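Local coordinates for checkpoint serine/threonine-protein kinase BUB1 (Saccharomyces cerevisiae, PDB 3ESL), which acts as a protein kinase in the spindle assembly checkpoint, delaying anaphase until chromosomes are bioriented, and is represented here by its conserved N-terminal domain, at residues 38-41 against 42-46. Numbering follows the deposited sequence.
Sequences IWIS and TSYIE
Over one face of the Trp-39 indole lie Ser-43 CB and Tyr-44 CB. Tyr-44 CB sits 4.0 Å from the centroid of the Trp-39 six-membered ring, 23° off its normal, which meets the criterion for a CH-pi contact. The two rings, near parallel, are slid so far apart that they barely overlap; their closest atoms are Trp-39 CH2 and Tyr-44 CD1, at 3.6 Å. At the pyrrole end, Trp-39 NE1 comes within 3.4 Å of Ser-43 CB. With CG anti to the backbone N (chi1 176°), the indole swings along the helix toward these residues. Cutting it back to an alanine is likely to strip the CH-pi partner from Tyr-44 CB and open a gap toward Leu-8 and Thr-11 of helix 4-21.

Behind these contacts the backbone widens: Tyr-44 N to Trp-39 O (3.2 Å, 164°) and Ile-45 N to Ile-40 O (2.9 Å) are i-to-i+5 bonds. Trp-39 O takes only a weak, more bent bond from Ser-43 N, so the straighter i+5 bond marks a pi-type turn. Thr-42 OG1, set between backbone N and carbonyl carbon, supplements the weak Thr-42 N bond to Ile-38 O at 2.7 Å. Tyr-44 OH hydrogen-bonds to Lys-12 and Ser-51. The result is a pi-bulge within helix 29-47, in the all-helical, TPR-like N-terminal domain of BUB1.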
ATOM      1  N   ILE A  38      -3.803 -12.979   6.946  1.00 21.58           N
ATOM      2  CA  ILE A  38      -4.350 -12.754   8.273  1.00 24.78           C
ATOM      3  C   ILE A  38      -3.888 -13.886   9.189  1.00 23.13           C
ATOM      4  O   ILE A  38      -3.462 -13.622  10.314  1.00 25.64           O
ATOM      5  CB  ILE A  38      -5.880 -12.627   8.246  1.00 24.96           C
ATOM      6  CG1 ILE A  38      -6.276 -11.312   7.545  1.00 24.63           C
ATOM      7  CG2 ILE A  38      -6.477 -12.662   9.667  1.00 25.18           C
ATOM      8  CD1 ILE A  38      -7.726 -11.233   7.165  1.00 27.88           C
ATOM      9  N   TRP A  39      -3.935 -15.118   8.686  1.00 24.29           N
ATOM     10  CA  TRP A  39      -3.484 -16.286   9.472  1.00 24.28           C
ATOM     11  C   TRP A  39      -1.991 -16.199   9.811  1.00 26.31           C
ATOM     12  O   TRP A  39      -1.578 -16.450  10.954  1.00 26.46           O
ATOM     13  CB  TRP A  39      -3.808 -17.597   8.758  1.00 24.96           C
ATOM     14  CG  TRP A  39      -3.269 -18.782   9.505  1.00 25.67           C
ATOM     15  CD1 TRP A  39      -3.866 -19.425  10.556  1.00 28.31           C
ATOM     16  CD2 TRP A  39      -2.008 -19.430   9.292  1.00 25.54           C
ATOM     17  NE1 TRP A  39      -3.049 -20.441  11.014  1.00 28.19           N
ATOM     18  CE2 TRP A  39      -1.908 -20.474  10.249  1.00 27.75           C
ATOM     19  CE3 TRP A  39      -0.953 -19.240   8.382  1.00 27.26           C
ATOM     20  CZ2 TRP A  39      -0.795 -21.324  10.318  1.00 28.58           C
ATOM     21  CZ3 TRP A  39       0.160 -20.086   8.450  1.00 26.61           C
ATOM     22  CH2 TRP A  39       0.226 -21.120   9.419  1.00 28.26           C
ATOM     23  N   ILE A  40      -1.174 -15.840   8.825  1.00 24.18           N
ATOM     24  CA  ILE A  40       0.262 -15.694   9.064  1.00 24.96           C
ATOM     25  C   ILE A  40       0.539 -14.631  10.128  1.00 26.36           C
ATOM     26  O   ILE A  40       1.337 -14.850  11.045  1.00 28.45           O
ATOM     27  CB  ILE A  40       1.021 -15.279   7.799  1.00 21.26           C
ATOM     28  CG1 ILE A  40       0.898 -16.339   6.706  1.00 21.68           C
ATOM     29  CG2 ILE A  40       2.511 -15.015   8.125  1.00 25.33           C
ATOM     30  CD1 ILE A  40       1.255 -15.807   5.314  1.00 23.69           C
ATOM     31  N   SER A  41      -0.117 -13.479   9.995  1.00 26.59           N
ATOM     32  CA  SER A  41       0.187 -12.327  10.833  1.00 29.58           C
ATOM     33  C   SER A  41      -0.343 -12.486  12.261  1.00 34.36           C
ATOM     34  O   SER A  41       0.068 -11.749  13.163  1.00 37.35           O
ATOM     35  CB  SER A  41      -0.350 -11.045  10.191  1.00 29.97           C
ATOM     36  OG  SER A  41      -1.765 -11.074  10.129  1.00 33.72           O
ATOM     37  N   THR A  42      -1.254 -13.434  12.459  1.00 34.02           N
ATOM     38  CA  THR A  42      -1.813 -13.687  13.779  1.00 39.75           C
ATOM     39  C   THR A  42      -1.258 -15.000  14.342  1.00 40.15           C
ATOM     40  O   THR A  42      -0.437 -14.987  15.256  1.00 45.54           O
ATOM     41  CB  THR A  42      -3.360 -13.675  13.777  1.00 40.08           C
ATOM     42  OG1 THR A  42      -3.853 -14.638  12.837  1.00 42.70           O
ATOM     43  CG2 THR A  42      -3.893 -12.280  13.416  1.00 40.68           C
ATOM     44  N   SER A  43      -1.661 -16.118  13.758  1.00 38.27           N
ATOM     45  CA  SER A  43      -1.326 -17.426  14.303  1.00 39.18           C
ATOM     46  C   SER A  43       0.144 -17.806  14.136  1.00 39.03           C
ATOM     47  O   SER A  43       0.808 -18.191  15.107  1.00 39.43           O
ATOM     48  CB  SER A  43      -2.233 -18.497  13.701  1.00 38.43           C
ATOM     49  OG  SER A  43      -3.581 -18.237  14.048  1.00 39.28           O
ATOM     50  N   TYR A  44       0.653 -17.683  12.915  1.00 36.89           N
ATOM     51  CA  TYR A  44       1.985 -18.190  12.584  1.00 38.02           C
ATOM     52  C   TYR A  44       3.130 -17.362  13.183  1.00 40.59           C
ATOM     53  O   TYR A  44       4.062 -17.918  13.766  1.00 41.91           O
ATOM     54  CB  TYR A  44       2.136 -18.325  11.063  1.00 38.74           C
ATOM     55  CG  TYR A  44       3.338 -19.124  10.617  1.00 38.56           C
ATOM     56  CD1 TYR A  44       3.465 -20.482  10.934  1.00 41.40           C
ATOM     57  CD2 TYR A  44       4.342 -18.529   9.863  1.00 38.62           C
ATOM     58  CE1 TYR A  44       4.582 -21.219  10.510  1.00 41.81           C
ATOM     59  CE2 TYR A  44       5.458 -19.249   9.439  1.00 40.60           C
ATOM     60  CZ  TYR A  44       5.572 -20.588   9.766  1.00 41.22           C
ATOM     61  OH  TYR A  44       6.679 -21.282   9.341  1.00 42.00           O
ATOM     62  N   ILE A  45       3.046 -16.040  13.047  1.00 41.34           N
ATOM     63  CA  ILE A  45       4.087 -15.133  13.535  1.00 44.30           C
ATOM     64  C   ILE A  45       4.170 -15.082  15.077  1.00 47.32           C
ATOM     65  O   ILE A  45       5.204 -14.709  15.635  1.00 48.13           O
ATOM     66  CB  ILE A  45       3.919 -13.714  12.913  1.00 45.17           C
ATOM     67  CG1 ILE A  45       5.275 -13.016  12.737  1.00 46.03           C
ATOM     68  CG2 ILE A  45       2.924 -12.874  13.706  1.00 45.97           C
ATOM     69  CD1 ILE A  45       5.270 -11.934  11.663  1.00 45.41           C
ATOM     70  N   GLU A  46       3.081 -15.457  15.752  1.00 49.20           N
ATOM     71  CA  GLU A  46       3.047 -15.538  17.221  1.00 53.09           C
ATOM     72  C   GLU A  46       3.879 -16.700  17.768  1.00 53.48           C
ATOM     73  O   GLU A  46       4.330 -16.659  18.915  1.00 54.05           O
ATOM     74  CB  GLU A  46       1.605 -15.653  17.731  1.00 54.66           C
ATOM     75  CG  GLU A  46       1.064 -14.402  18.435  1.00 60.48           C
ATOM     76  CD  GLU A  46       0.503 -13.346  17.487  1.00 64.79           C
ATOM     77  OE1 GLU A  46       1.204 -12.947  16.529  1.00 67.51           O
ATOM     78  OE2 GLU A  46      -0.647 -12.901  17.708  1.00 66.05           O
TER